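Local coordinates for extracellular sialidase/neuraminidase, putative (Aspergillus fumigatus, PDB 2XZI), which hydrolyses glycosidic bonds of terminal deaminated neuraminic acid (KDN), as a secreted fungal sialidase-family enzyme that is a KDNase, at residues 15-20 against 350-355; 50-55 against 113-118; 120-125 against 141-146; 325-330 against 377-382. One frame throughout, in Å; residues are numbered along the deposited sequence. Where two conformers were deposited one is given.

Contact 1: residues 15-20 against 350-355; sequences FPLFRS and GALVES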
loop_
_atom_site.group_PDB
_atom_site.type_symbol
_atom_site.label_atom_id
_atom_site.label_comp_id
_atom_site.label_asym_id
_atom_site.label_seq_id
_atom_site.Cartn_x
_atom_site.Cartn_y
_atom_site.Cartn_z
ATOM N N PHE A 15 -2.815 -16.274 -5.579
ATOM C CA PHE A 15 -3.848 -16.848 -4.720
ATOM C C PHE A 15 -4.348 -15.814 -3.719
ATOM O O PHE A 15 -3.629 -14.871 -3.398
ATOM C CB PHE A 15 -3.363 -18.142 -4.018
ATOM C CG PHE A 15 -2.053 -18.013 -3.284
ATOM C CD1 PHE A 15 -2.010 -17.633 -1.939
ATOM C CD2 PHE A 15 -0.868 -18.335 -3.923
ATOM C CE1 PHE A 15 -0.781 -17.545 -1.263
ATOM C CE2 PHE A 15 0.358 -18.238 -3.269
ATOM C CZ PHE A 15 0.402 -17.833 -1.930
ATOM N N PRO A 16 -5.576 -15.986 -3.204
ATOM C CA PRO A 16 -6.034 -15.063 -2.143
ATOM C C PRO A 16 -5.187 -15.206 -0.875
ATOM O O PRO A 16 -4.878 -16.338 -0.444
ATOM C CB PRO A 16 -7.483 -15.493 -1.885
ATOM C CG PRO A 16 -7.848 -16.358 -3.078
ATOM C CD PRO A 16 -6.597 -16.996 -3.544
ATOM N N LEU A 17 -4.798 -14.064 -0.301
ATOM C CA LEU A 17 -4.035 -14.084 0.941
ATOM C C LEU A 17 -4.840 -13.571 2.136
ATOM O O LEU A 17 -4.602 -13.983 3.285
ATOM C CB LEU A 17 -2.717 -13.307 0.789
ATOM C CG LEU A 17 -1.771 -13.329 1.988
ATOM C CD1 LEU A 17 -1.372 -14.775 2.301
ATOM C CD2 LEU A 17 -0.536 -12.450 1.752
ATOM N N PHE A 18 -5.760 -12.649 1.885
ATOM C CA PHE A 18 -6.665 -12.178 2.932
ATOM C C PHE A 18 -8.071 -12.502 2.458
ATOM O O PHE A 18 -8.564 -11.923 1.492
ATOM C CB PHE A 18 -6.478 -10.673 3.200
ATOM C CG PHE A 18 -5.127 -10.319 3.772
ATOM C CD1 PHE A 18 -4.040 -10.075 2.940
ATOM C CD2 PHE A 18 -4.941 -10.213 5.144
ATOM C CE1 PHE A 18 -2.805 -9.737 3.465
ATOM C CE2 PHE A 18 -3.702 -9.880 5.698
ATOM C CZ PHE A 18 -2.623 -9.632 4.859
ATOM N N ARG A 19 -8.671 -13.493 3.121
ATOM C CA ARG A 19 -9.915 -14.125 2.703
ATOM C C ARG A 19 -11.074 -13.551 3.501
ATOM O O ARG A 19 -11.133 -13.707 4.720
ATOM C CB ARG A 19 -9.811 -15.635 2.926
ATOM C CG ARG A 19 -8.687 -16.277 2.101
ATOM C CD ARG A 19 -8.528 -17.776 2.390
ATOM N NE ARG A 19 -9.670 -18.537 1.875
ATOM C CZ ARG A 19 -9.771 -19.042 0.646
ATOM N NH1 ARG A 19 -8.778 -18.899 -0.230
ATOM N NH2 ARG A 19 -10.877 -19.686 0.285
ATOM N N SER A 20 -11.983 -12.896 2.789
ATOM C CA SER A 20 -13.142 -12.228 3.404
ATOM C C SER A 20 -14.128 -13.223 4.038
ATOM O O SER A 20 -14.063 -14.434 3.776
ATOM C CB SER A 20 -13.844 -11.334 2.369
ATOM O OG SER A 20 -13.908 -11.970 1.102
ATOM N N GLY A 350 6.503 -9.275 -5.826
ATOM C CA GLY A 350 5.375 -9.725 -5.041
ATOM C C GLY A 350 4.414 -8.576 -4.911
ATOM O O GLY A 350 4.806 -7.486 -4.520
ATOM N N ALA A 351 3.158 -8.814 -5.265
ATOM C CA ALA A 351 2.142 -7.778 -5.261
ATOM C C ALA A 351 0.904 -8.220 -4.499
ATOM O O ALA A 351 0.431 -9.344 -4.670
ATOM C CB ALA A 351 1.780 -7.386 -6.688
ATOM N N LEU A 352 0.383 -7.321 -3.672
ATOM C CA LEU A 352 -0.943 -7.468 -3.086
ATOM C C LEU A 352 -1.897 -6.620 -3.885
ATOM O O LEU A 352 -1.574 -5.484 -4.218
ATOM C CB LEU A 352 -0.946 -7.007 -1.626
ATOM C CG LEU A 352 -0.185 -7.855 -0.628
ATOM C CD1 LEU A 352 -0.179 -7.180 0.722
ATOM C CD2 LEU A 352 -0.762 -9.294 -0.510
ATOM N N VAL A 353 -3.074 -7.171 -4.183
ATOM C CA VAL A 353 -4.072 -6.477 -5.003
ATOM C C VAL A 353 -5.466 -6.734 -4.427
ATOM O O VAL A 353 -5.845 -7.890 -4.176
ATOM C CB VAL A 353 -4.047 -6.942 -6.498
ATOM C CG1 VAL A 353 -4.906 -6.012 -7.364
ATOM C CG2 VAL A 353 -2.615 -7.009 -7.050
ATOM N N GLU A 354 -6.215 -5.656 -4.212
ATOM C CA GLU A 354 -7.606 -5.757 -3.799
ATOM C C GLU A 354 -8.485 -6.458 -4.825
ATOM O O GLU A 354 -8.228 -6.399 -6.034
ATOM C CB GLU A 354 -8.189 -4.364 -3.553
ATOM C CG GLU A 354 -7.586 -3.652 -2.367
ATOM C CD GLU A 354 -8.340 -2.349 -2.039
ATOM O OE1 GLU A 354 -8.852 -1.696 -2.972
ATOM O OE2 GLU A 354 -8.406 -1.968 -0.857
ATOM N N SER A 355 -9.523 -7.109 -4.305
ATOM C CA SER A 355 -10.552 -7.755 -5.111
ATOM C C SER A 355 -11.916 -7.529 -4.457
ATOM O O SER A 355 -11.992 -7.378 -3.260
ATOM C CB SER A 355 -10.249 -9.245 -5.200
ATOM O OG SER A 355 -11.017 -9.863 -6.207
#

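Contact 2: residues 50-55 against 113-118; sequences RILAFA and NTIYLF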
loop_
_atom_site.group_PDB
_atom_site.type_symbol
_atom_site.label_atom_id
_atom_site.label_comp_id
_atom_site.label_asym_id
_atom_site.label_seq_id
_atom_site.Cartn_x
_atom_site.Cartn_y
_atom_site.Cartn_z
ATOM N N ARG A 50 12.132 -12.509 4.809
ATOM C CA ARG A 50 10.742 -12.699 5.226
ATOM C C ARG A 50 9.874 -11.632 4.578
ATOM O O ARG A 50 10.310 -10.474 4.427
ATOM C CB ARG A 50 10.630 -12.586 6.734
ATOM C CG ARG A 50 9.358 -13.228 7.279
ATOM C CD ARG A 50 9.268 -13.123 8.791
ATOM N NE ARG A 50 10.354 -13.812 9.507
ATOM C CZ ARG A 50 10.350 -15.093 9.861
ATOM N NH1 ARG A 50 9.329 -15.904 9.545
ATOM N NH2 ARG A 50 11.396 -15.576 10.530
ATOM N N ILE A 51 8.648 -12.010 4.230
ATOM C CA ILE A 51 7.686 -11.069 3.651
ATOM C C ILE A 51 6.616 -10.770 4.688
ATOM O O ILE A 51 6.087 -11.693 5.319
ATOM C CB ILE A 51 7.087 -11.586 2.318
ATOM C CG1 ILE A 51 8.236 -11.882 1.328
ATOM C CG2 ILE A 51 6.140 -10.555 1.731
ATOM C CD1 ILE A 51 7.836 -12.592 0.052
ATOM N N LEU A 52 6.321 -9.477 4.871
ATOM C CA LEU A 52 5.265 -8.997 5.765
ATOM C C LEU A 52 4.175 -8.342 4.938
ATOM O O LEU A 52 4.445 -7.394 4.202
ATOM C CB LEU A 52 5.821 -7.977 6.752
ATOM C CG LEU A 52 7.064 -8.364 7.543
ATOM C CD1 LEU A 52 7.490 -7.235 8.491
ATOM C CD2 LEU A 52 6.833 -9.645 8.329
ATOM N N ALA A 53 2.955 -8.877 5.042
ATOM C CA ALA A 53 1.785 -8.338 4.348
ATOM C C ALA A 53 0.794 -7.766 5.353
ATOM O O ALA A 53 0.375 -8.468 6.285
ATOM C CB ALA A 53 1.139 -9.446 3.521
ATOM N N PHE A 54 0.409 -6.508 5.153
ATOM C CA PHE A 54 -0.492 -5.782 6.033
ATOM C C PHE A 54 -1.780 -5.447 5.318
ATOM O O PHE A 54 -1.811 -5.332 4.086
ATOM C CB PHE A 54 0.133 -4.468 6.483
ATOM C CG PHE A 54 1.478 -4.615 7.120
ATOM C CD1 PHE A 54 2.635 -4.575 6.346
ATOM C CD2 PHE A 54 1.603 -4.754 8.487
ATOM C CE1 PHE A 54 3.903 -4.713 6.941
ATOM C CE2 PHE A 54 2.872 -4.894 9.083
ATOM C CZ PHE A 54 4.010 -4.850 8.307
ATOM N N ALA A 55 -2.847 -5.288 6.092
ATOM C CA ALA A 55 -4.116 -4.842 5.538
ATOM C C ALA A 55 -4.984 -4.242 6.639
ATOM O O ALA A 55 -4.712 -4.421 7.849
ATOM C CB ALA A 55 -4.843 -6.011 4.883
ATOM N N ASN A 113 17.128 -3.682 9.923
ATOM C CA ASN A 113 15.914 -4.513 9.925
ATOM C C ASN A 113 14.814 -4.120 10.900
ATOM O O ASN A 113 13.873 -4.886 11.093
ATOM C CB ASN A 113 16.194 -6.027 9.972
ATOM C CG ASN A 113 15.096 -6.819 9.320
ATOM O OD1 ASN A 113 14.552 -6.406 8.289
ATOM N ND2 ASN A 113 14.734 -7.954 9.924
ATOM N N THR A 114 14.889 -2.928 11.504
ATOM C CA THR A 114 13.686 -2.402 12.152
ATOM C C THR A 114 12.636 -2.181 11.053
ATOM O O THR A 114 12.926 -1.555 10.021
ATOM C CB THR A 114 13.930 -1.084 12.879
ATOM O OG1 THR A 114 14.780 -1.333 14.009
ATOM C CG2 THR A 114 12.624 -0.465 13.372
ATOM N N ILE A 115 11.445 -2.714 11.264
ATOM C CA ILE A 115 10.359 -2.405 10.343
ATOM C C ILE A 115 9.459 -1.346 10.971
ATOM O O ILE A 115 8.805 -1.585 11.980
ATOM C CB ILE A 115 9.528 -3.633 9.920
ATOM C CG1 ILE A 115 10.429 -4.757 9.379
ATOM C CG2 ILE A 115 8.501 -3.197 8.865
ATOM C CD1 ILE A 115 10.744 -5.840 10.429
ATOM N N TYR A 116 9.455 -0.164 10.367
ATOM C CA TYR A 116 8.589 0.897 10.771
ATOM C C TYR A 116 7.255 0.760 10.060
ATOM O O TYR A 116 7.208 0.438 8.878
ATOM C CB TYR A 116 9.211 2.231 10.398
ATOM C CG TYR A 116 10.339 2.737 11.269
ATOM C CD1 TYR A 116 10.107 3.101 12.598
ATOM C CD2 TYR A 116 11.605 2.929 10.731
ATOM C CE1 TYR A 116 11.143 3.620 13.382
ATOM C CE2 TYR A 116 12.634 3.442 11.502
ATOM C CZ TYR A 116 12.381 3.779 12.818
ATOM O OH TYR A 116 13.389 4.328 13.594
ATOM N N LEU A 117 6.168 1.008 10.788
ATOM C CA LEU A 117 4.843 1.019 10.185
ATOM C C LEU A 117 4.110 2.298 10.599
ATOM O O LEU A 117 3.705 2.466 11.754
ATOM C CB LEU A 117 4.056 -0.252 10.540
ATOM C CG LEU A 117 2.615 -0.339 10.042
ATOM C CD1 LEU A 117 2.584 -0.631 8.575
ATOM C CD2 LEU A 117 1.928 -1.457 10.787
ATOM N N PHE A 118 3.977 3.210 9.646
ATOM C CA PHE A 118 3.125 4.375 9.849
ATOM C C PHE A 118 1.672 4.016 9.571
ATOM O O PHE A 118 1.390 3.203 8.702
ATOM C CB PHE A 118 3.564 5.526 8.935
ATOM C CG PHE A 118 4.865 6.175 9.343
ATOM C CD1 PHE A 118 6.099 5.679 8.892
ATOM C CD2 PHE A 118 4.854 7.288 10.198
ATOM C CE1 PHE A 118 7.309 6.282 9.301
ATOM C CE2 PHE A 118 6.064 7.891 10.605
ATOM C CZ PHE A 118 7.282 7.381 10.142
#

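Contact 3: residues 120-125 against 141-146; sequences SWNGAT and KKIDST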
loop_
_atom_site.group_PDB
_atom_site.type_symbol
_atom_site.label_atom_id
_atom_site.label_comp_id
_atom_site.label_asym_id
_atom_site.label_seq_id
_atom_site.Cartn_x
_atom_site.Cartn_y
_atom_site.Cartn_z
ATOM N N SER A 120 -2.692 5.600 9.949
ATOM C CA SER A 120 -3.673 6.627 10.261
ATOM C C SER A 120 -4.712 6.060 11.237
ATOM O O SER A 120 -4.959 4.840 11.268
ATOM C CB SER A 120 -4.366 7.084 8.972
ATOM O OG SER A 120 -3.452 7.698 8.062
ATOM N N TRP A 121 -5.295 6.947 12.049
ATOM C CA TRP A 121 -6.358 6.577 12.974
ATOM C C TRP A 121 -7.431 7.649 12.935
ATOM O O TRP A 121 -7.120 8.838 12.757
ATOM C CB TRP A 121 -5.786 6.503 14.393
ATOM C CG TRP A 121 -6.796 6.237 15.448
ATOM C CD1 TRP A 121 -7.170 5.011 15.899
ATOM C CD2 TRP A 121 -7.546 7.201 16.212
ATOM N NE1 TRP A 121 -8.113 5.138 16.883
ATOM C CE2 TRP A 121 -8.367 6.468 17.098
ATOM C CE3 TRP A 121 -7.623 8.609 16.218
ATOM C CZ2 TRP A 121 -9.253 7.092 17.999
ATOM C CZ3 TRP A 121 -8.517 9.229 17.115
ATOM C CH2 TRP A 121 -9.313 8.464 17.984
ATOM N N ASN A 122 -8.678 7.242 13.127
ATOM C CA ASN A 122 -9.749 8.163 13.527
ATOM C C ASN A 122 -10.668 7.480 14.520
ATOM O O ASN A 122 -10.695 6.240 14.621
ATOM C CB ASN A 122 -10.544 8.755 12.337
ATOM C CG ASN A 122 -11.132 7.698 11.432
ATOM O OD1 ASN A 122 -10.556 7.359 10.400
ATOM N ND2 ASN A 122 -12.289 7.155 11.822
ATOM N N GLY A 123 -11.448 8.290 15.227
ATOM C CA GLY A 123 -12.355 7.789 16.248
ATOM C C GLY A 123 -13.523 6.987 15.740
ATOM O O GLY A 123 -13.901 7.088 14.572
ATOM N N ALA A 124 -14.117 6.225 16.667
ATOM C CA ALA A 124 -15.212 5.282 16.398
ATOM C C ALA A 124 -16.481 5.920 15.825
ATOM O O ALA A 124 -17.267 5.253 15.145
ATOM C CB ALA A 124 -15.552 4.499 17.674
ATOM N N THR A 125 -16.681 7.205 16.108
ATOM C CA THR A 125 -17.933 7.868 15.766
ATOM C C THR A 125 -17.710 8.983 14.762
ATOM O O THR A 125 -18.582 9.828 14.567
ATOM C CB THR A 125 -18.642 8.438 17.017
ATOM O OG1 THR A 125 -17.780 9.380 17.667
ATOM C CG2 THR A 125 -19.037 7.306 17.990
ATOM N N LYS A 141 -20.114 11.748 13.171
ATOM C CA LYS A 141 -19.744 13.146 13.035
ATOM C C LYS A 141 -18.696 13.226 11.937
ATOM O O LYS A 141 -17.937 12.273 11.733
ATOM C CB LYS A 141 -19.148 13.673 14.340
ATOM C CG LYS A 141 -20.134 13.712 15.513
ATOM C CD LYS A 141 -19.444 14.002 16.838
ATOM C CE LYS A 141 -18.696 12.789 17.392
ATOM N NZ LYS A 141 -19.556 11.588 17.639
ATOM N N LYS A 142 -18.639 14.358 11.242
ATOM C CA LYS A 142 -17.616 14.583 10.228
ATOM C C LYS A 142 -16.259 14.788 10.883
ATOM O O LYS A 142 -16.137 15.494 11.868
ATOM C CB LYS A 142 -17.982 15.783 9.345
ATOM C CG LYS A 142 -17.069 15.954 8.144
ATOM C CD LYS A 142 -17.515 17.090 7.218
ATOM C CE LYS A 142 -16.550 17.206 6.034
ATOM N NZ LYS A 142 -17.008 18.155 4.972
ATOM N N ILE A 143 -15.236 14.134 10.336
ATOM C CA ILE A 143 -13.866 14.376 10.761
ATOM C C ILE A 143 -13.620 15.889 10.767
ATOM O O ILE A 143 -13.950 16.588 9.805
ATOM C CB ILE A 143 -12.878 13.630 9.830
ATOM C CG1 ILE A 143 -12.921 12.115 10.090
ATOM C CG2 ILE A 143 -11.459 14.159 9.988
ATOM C CD1 ILE A 143 -12.187 11.648 11.298
ATOM N N ASP A 144 -13.075 16.387 11.869
ATOM C CA ASP A 144 -12.871 17.831 12.028
ATOM C C ASP A 144 -11.493 18.116 12.610
ATOM O O ASP A 144 -10.669 17.212 12.724
ATOM C CB ASP A 144 -14.014 18.454 12.863
ATOM C CG ASP A 144 -14.078 17.920 14.286
ATOM O OD1 ASP A 144 -13.045 17.534 14.874
ATOM O OD2 ASP A 144 -15.207 17.893 14.844
ATOM N N SER A 145 -11.213 19.364 12.980
ATOM C CA SER A 145 -9.870 19.722 13.384
ATOM C C SER A 145 -9.619 19.586 14.889
ATOM O O SER A 145 -8.553 19.953 15.377
ATOM C CB SER A 145 -9.547 21.138 12.912
ATOM O OG SER A 145 -10.266 22.084 13.690
ATOM N N THR A 146 -10.581 19.037 15.625
ATOM C CA THR A 146 -10.406 18.848 17.068
ATOM C C THR A 146 -9.519 17.635 17.303
ATOM O O THR A 146 -9.359 16.791 16.415
ATOM C CB THR A 146 -11.742 18.608 17.792
ATOM O OG1 THR A 146 -12.276 17.331 17.404
ATOM C CG2 THR A 146 -12.753 19.723 17.490
#

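Contact 4: residues 325-330 against 377-382; sequences EDAKVS and LSWILN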
loop_
_atom_site.group_PDB
_atom_site.type_symbol
_atom_site.label_atom_id
_atom_site.label_comp_id
_atom_site.label_asym_id
_atom_site.label_seq_id
_atom_site.Cartn_x
_atom_site.Cartn_y
_atom_site.Cartn_z
ATOM N N GLU A 325 -5.047 -9.514 -15.387
ATOM C CA GLU A 325 -6.087 -10.455 -15.787
ATOM C C GLU A 325 -5.564 -11.542 -16.738
ATOM O O GLU A 325 -6.230 -12.544 -16.954
ATOM C CB GLU A 325 -7.343 -9.735 -16.322
ATOM C CG GLU A 325 -7.104 -8.441 -17.087
ATOM C CD GLU A 325 -8.341 -7.548 -17.155
ATOM O OE1 GLU A 325 -9.419 -8.054 -17.546
ATOM O OE2 GLU A 325 -8.233 -6.337 -16.829
ATOM N N ASP A 326 -4.352 -11.366 -17.272
ATOM C CA ASP A 326 -3.699 -12.429 -18.057
ATOM C C ASP A 326 -3.361 -13.651 -17.196
ATOM O O ASP A 326 -3.145 -14.750 -17.719
ATOM C CB ASP A 326 -2.397 -11.936 -18.699
ATOM C CG ASP A 326 -2.607 -10.925 -19.813
ATOM O OD1 ASP A 326 -3.759 -10.567 -20.119
ATOM O OD2 ASP A 326 -1.574 -10.497 -20.380
ATOM N N ALA A 327 -3.285 -13.442 -15.879
ATOM C CA ALA A 327 -3.062 -14.507 -14.910
ATOM C C ALA A 327 -4.176 -14.390 -13.852
ATOM O O ALA A 327 -3.912 -14.123 -12.683
ATOM C CB ALA A 327 -1.680 -14.358 -14.267
ATOM N N LYS A 328 -5.424 -14.598 -14.274
ATOM C CA LYS A 328 -6.580 -14.362 -13.407
ATOM C C LYS A 328 -6.661 -15.359 -12.248
ATOM O O LYS A 328 -6.269 -16.534 -12.369
ATOM C CB LYS A 328 -7.895 -14.372 -14.212
ATOM C CG LYS A 328 -9.063 -13.674 -13.519
ATOM C CD LYS A 328 -10.403 -13.924 -14.235
ATOM C CE LYS A 328 -11.569 -13.232 -13.522
ATOM N NZ LYS A 328 -11.608 -11.754 -13.739
ATOM N N VAL A 329 -7.155 -14.856 -11.121
ATOM C CA VAL A 329 -7.503 -15.652 -9.950
ATOM C C VAL A 329 -9.003 -15.927 -9.991
ATOM O O VAL A 329 -9.804 -15.040 -10.306
ATOM C CB VAL A 329 -7.159 -14.907 -8.630
ATOM C CG1 VAL A 329 -7.642 -15.676 -7.406
ATOM C CG2 VAL A 329 -5.681 -14.658 -8.531
ATOM N N SER A 330 -9.370 -17.166 -9.657
ATOM C CA SER A 330 -10.765 -17.575 -9.597
ATOM C C SER A 330 -11.200 -17.752 -8.144
ATOM O O SER A 330 -10.417 -18.211 -7.303
ATOM C CB SER A 330 -10.962 -18.870 -10.388
ATOM O OG SER A 330 -10.617 -18.679 -11.747
ATOM N N LEU A 377 10.058 -10.471 -14.073
ATOM C CA LEU A 377 10.137 -9.467 -15.126
ATOM C C LEU A 377 9.788 -10.089 -16.467
ATOM O O LEU A 377 9.095 -9.472 -17.278
ATOM C CB LEU A 377 11.529 -8.841 -15.175
ATOM C CG LEU A 377 11.926 -7.970 -13.990
ATOM C CD1 LEU A 377 13.402 -7.643 -14.136
ATOM C CD2 LEU A 377 11.066 -6.704 -13.894
ATOM N N SER A 378 10.255 -11.320 -16.695
ATOM C CA SER A 378 9.932 -12.030 -17.928
ATOM C C SER A 378 8.431 -12.134 -18.160
ATOM O O SER A 378 7.966 -11.953 -19.268
ATOM C CB SER A 378 10.500 -13.433 -17.900
ATOM O OG SER A 378 10.087 -14.105 -19.068
ATOM N N TRP A 379 7.677 -12.407 -17.102
ATOM C CA TRP A 379 6.230 -12.477 -17.248
ATOM C C TRP A 379 5.660 -11.144 -17.751
ATOM O O TRP A 379 4.837 -11.123 -18.671
ATOM C CB TRP A 379 5.542 -12.936 -15.959
ATOM C CG TRP A 379 4.072 -13.073 -16.130
ATOM C CD1 TRP A 379 3.402 -14.150 -16.629
ATOM C CD2 TRP A 379 3.082 -12.085 -15.832
ATOM N NE1 TRP A 379 2.053 -13.903 -16.647
ATOM C CE2 TRP A 379 1.823 -12.644 -16.157
ATOM C CE3 TRP A 379 3.129 -10.782 -15.309
ATOM C CZ2 TRP A 379 0.620 -11.942 -15.984
ATOM C CZ3 TRP A 379 1.932 -10.091 -15.118
ATOM C CH2 TRP A 379 0.695 -10.674 -15.454
ATOM N N ILE A 380 6.114 -10.029 -17.187
ATOM C CA ILE A 380 5.632 -8.728 -17.642
ATOM C C ILE A 380 6.004 -8.494 -19.101
ATOM O O ILE A 380 5.161 -8.097 -19.912
ATOM C CB ILE A 380 6.217 -7.571 -16.815
ATOM C CG1 ILE A 380 5.898 -7.746 -15.323
ATOM C CG2 ILE A 380 5.668 -6.231 -17.312
ATOM C CD1 ILE A 380 6.561 -6.690 -14.392
ATOM N N LEU A 381 7.276 -8.726 -19.420
ATOM C CA LEU A 381 7.837 -8.431 -20.754
ATOM C C LEU A 381 7.298 -9.296 -21.887
ATOM O O LEU A 381 7.303 -8.871 -23.039
ATOM C CB LEU A 381 9.365 -8.508 -20.714
ATOM C CG LEU A 381 10.009 -7.449 -19.827
ATOM C CD1 LEU A 381 11.463 -7.841 -19.537
ATOM C CD2 LEU A 381 9.889 -6.067 -20.462
ATOM N N ASN A 382 6.834 -10.496 -21.560
ATOM C CA ASN A 382 6.251 -11.395 -22.548
ATOM C C ASN A 382 4.736 -11.232 -22.695
ATOM O O ASN A 382 4.070 -12.053 -23.334
ATOM C CB ASN A 382 6.692 -12.830 -22.252
ATOM C CG ASN A 382 8.137 -13.062 -22.666
ATOM O OD1 ASN A 382 8.454 -13.078 -23.858
ATOM N ND2 ASN A 382 9.030 -13.224 -21.688
HETATM O O HOH W 1 -0.075 -15.644 -17.654
#

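Contact 1: residues 15-20 against 350-355
Glu354 OE2, two residues on from the Leu352 that touches Leu17, is gripped twice: by Arg39 NE in a salt bridge and by the backbone N of Ile40. Its other oxygen, OE1, takes the N-H of Tyr338. Since Arg39, Ile40 and Tyr338 all line the pocket of bound deamino-alpha-neuraminic acid, this carboxylate probably helps to position them from the second shell.

The contact itself is apolar and small, 87 Å² over both segments, with no hydrogen bond across. Leu17 CD2 meets Leu352 CD2 at 3.9 Å, the two side chains crossing obliquely. The same methyl of Leu352 lies at the rim of the Phe18 ring, close to its plane, 4.5 Å from Phe18 CE1. Leu17 and Phe18 can both face this way because they form a classic beta bulge opposite Ile370, which turns two consecutive side chains toward 350-355. A chi1 of -176° swings Leu17 CG away from its own N, and from there CD2 reaches Leu352.

Strand 368-375 lies between strands 12-18 and 349-356, consistent with the closing blade of a six-bladed sialidase propeller, in which an N-terminal strand completes a sheet of C-terminal ones. Leu17 CA and Leu352 CA, 8.3 Å apart, are too distant for paired neighbours, in keeping with that intervening strand. On the neighbouring blade, Ala53 of strand 51-58 packs against Leu17, Phe18 and Leu352.

Contact 2: residues 50-55 against 113-118
Leu117 sets its CD1 methyl over the middle of the Phe54 ring. The distance from CD1 to the ring centroid is 4.2 Å and the approach is only 8° off the ring normal, so this is a CH-pi contact made squarely on one face. The second methyl spreads the overlap toward the rim: Leu117 CD2 is 4.0 Å from Phe54 CE2 and equally near Phe54 CD2. Although both side chains leave their backbones toward the other segment, the two run past one another head to tail, which brings branch against face. The leucine delivers its methyls there from a CG anti to the backbone N (chi1 176°).

One pair along, Leu52 and Ile115 meet differently, tip to tip. Leu52 CD1 lies 3.9 Å from Ile115 CG1 and 4.0 Å from Ile115 CD1, fitting into the bend of the isoleucine chain, whose chi2 of 98° departs from a staggered value.

No hydrogen bond joins the segments, yet 177 Å² is buried. The CA atoms of Leu52 and Ile115 are 9.5 Å apart and those of Phe54 and Leu117 9.6 Å, an even spacing that belongs to facing sheets. Leu70 and Pro107 each touch both Phe54 and Leu117. Such apolar packing between the second strands of two successive four-stranded antiparallel sheets is the interblade layer of a beta-propeller.

Contact 3: residues 120-125 against 141-146
Thr125 and Lys141 are joined twice, once through the backbone and once through side chains. Lys141 N donates to Thr125 O at 2.8 Å with an N-H...O angle of 161°. Lys141 is also backbone-bonded to Ser127, so this bond belongs to the short parallel pairing of strands 126-127 and 141-142.

The second link runs from Lys141 NZ to Thr125 OG1, also 2.8 Å. The lysine chain runs alongside the threonine, both ends directed alike; bends at chi3 (-76°) and chi4 (-59°) fold it back so that its ammonium group reaches the hydroxyl. Tyr126 adds a cation-pi contact to Lys141.

Deeper in, where strand 115-122 of a propeller blade runs out into loops, Ile143 CD1 presses on Asn122 CB at 3.5 Å, the side chains crossing at about a right angle. The Asn122 side chain is about 7 Å from bound deamino-alpha-neuraminic acid. Its OD1 accepts from Arg151 NH1, while Asn122 ND2 donates to Gly123 O at 3.2 Å, that oxygen lying nearly in the amide plane. In the other segment Asp144 OD1 accepts from Thr146 N at 3.0 Å, an Asx turn, and also takes the Thr146 hydroxyl (OG1) at 2.7 Å.

The outer end is thus hydrogen-bonded; at the inner end the segments touch only through carbon. The ammonium charge would probably polarise Thr125 OG1 and be partly compensated by the Tyr126 ring.

Contact 4: residues 325-330 against 377-382
This is an aromatic packing contact reinforced by a bridging water, at the periphery of a six-bladed beta-propeller of the sialidase type. It places the short helix 377-381, which follows strand 368-375, against the loop between strands 322-323 and 334-343. The centre of the contact is about 20 Å from the centre of the chain.

Trp379 carries nearly everything. Its CG stands anti to its backbone N (chi1 -177°), and the indole extends from the helix until CZ2, on the six-membered ring, reaches the loop. There Ala327 CB lies 3.8 Å from Trp379 CZ2, and Asp326 CB is 4.1 Å from that same carbon; both approach the ring obliquely. Altogether 103 Å² is buried between the segments.

A water serves the polar edge of the indole. It accepts from Trp379 NE1 at 2.9 Å, lying in the ring plane, and donates to Asp326 O at 3.2 Å, so a backbone carbonyl of the loop and the indole N-H are satisfied together.

Arg322 ties the same two parts by another route: its NE makes a salt bridge with Asp326 OD2, its NH1 donates to Trp379 O, and it forms a cation-pi contact with the Trp379 ring.

The helix ends just beyond. Asn382, the first residue to leave helical geometry, folds back so that its backbone N and its ND2, each 2.9 Å from Ser378 O, reach that oxygen from opposite faces of the carbonyl plane.

How the contacts relate
From the N terminus, strand 12-18 comes first in the chain, and contact 1 sets it against 350-355, 330 residues further on. Contacts 2 and 3 both fall within that span. Contact 2 joins 50-55 to 113-118, tying two successive blades. Contact 3 (120-125 with 141-146) follows in series, starting on the same strand 115-122 but reaching the peripheral loops; its centre lies about 26 Å from that of contact 2. Contact 4 opens at 325-330, inside the span of contact 1, and closes at 377-382 beyond it, so the two cross; it joins the loop before strand 334-343 to the C-terminal helix. They touch through Pro16 and Val329, while Ala53 and Ala55 connect contacts 1 and 2.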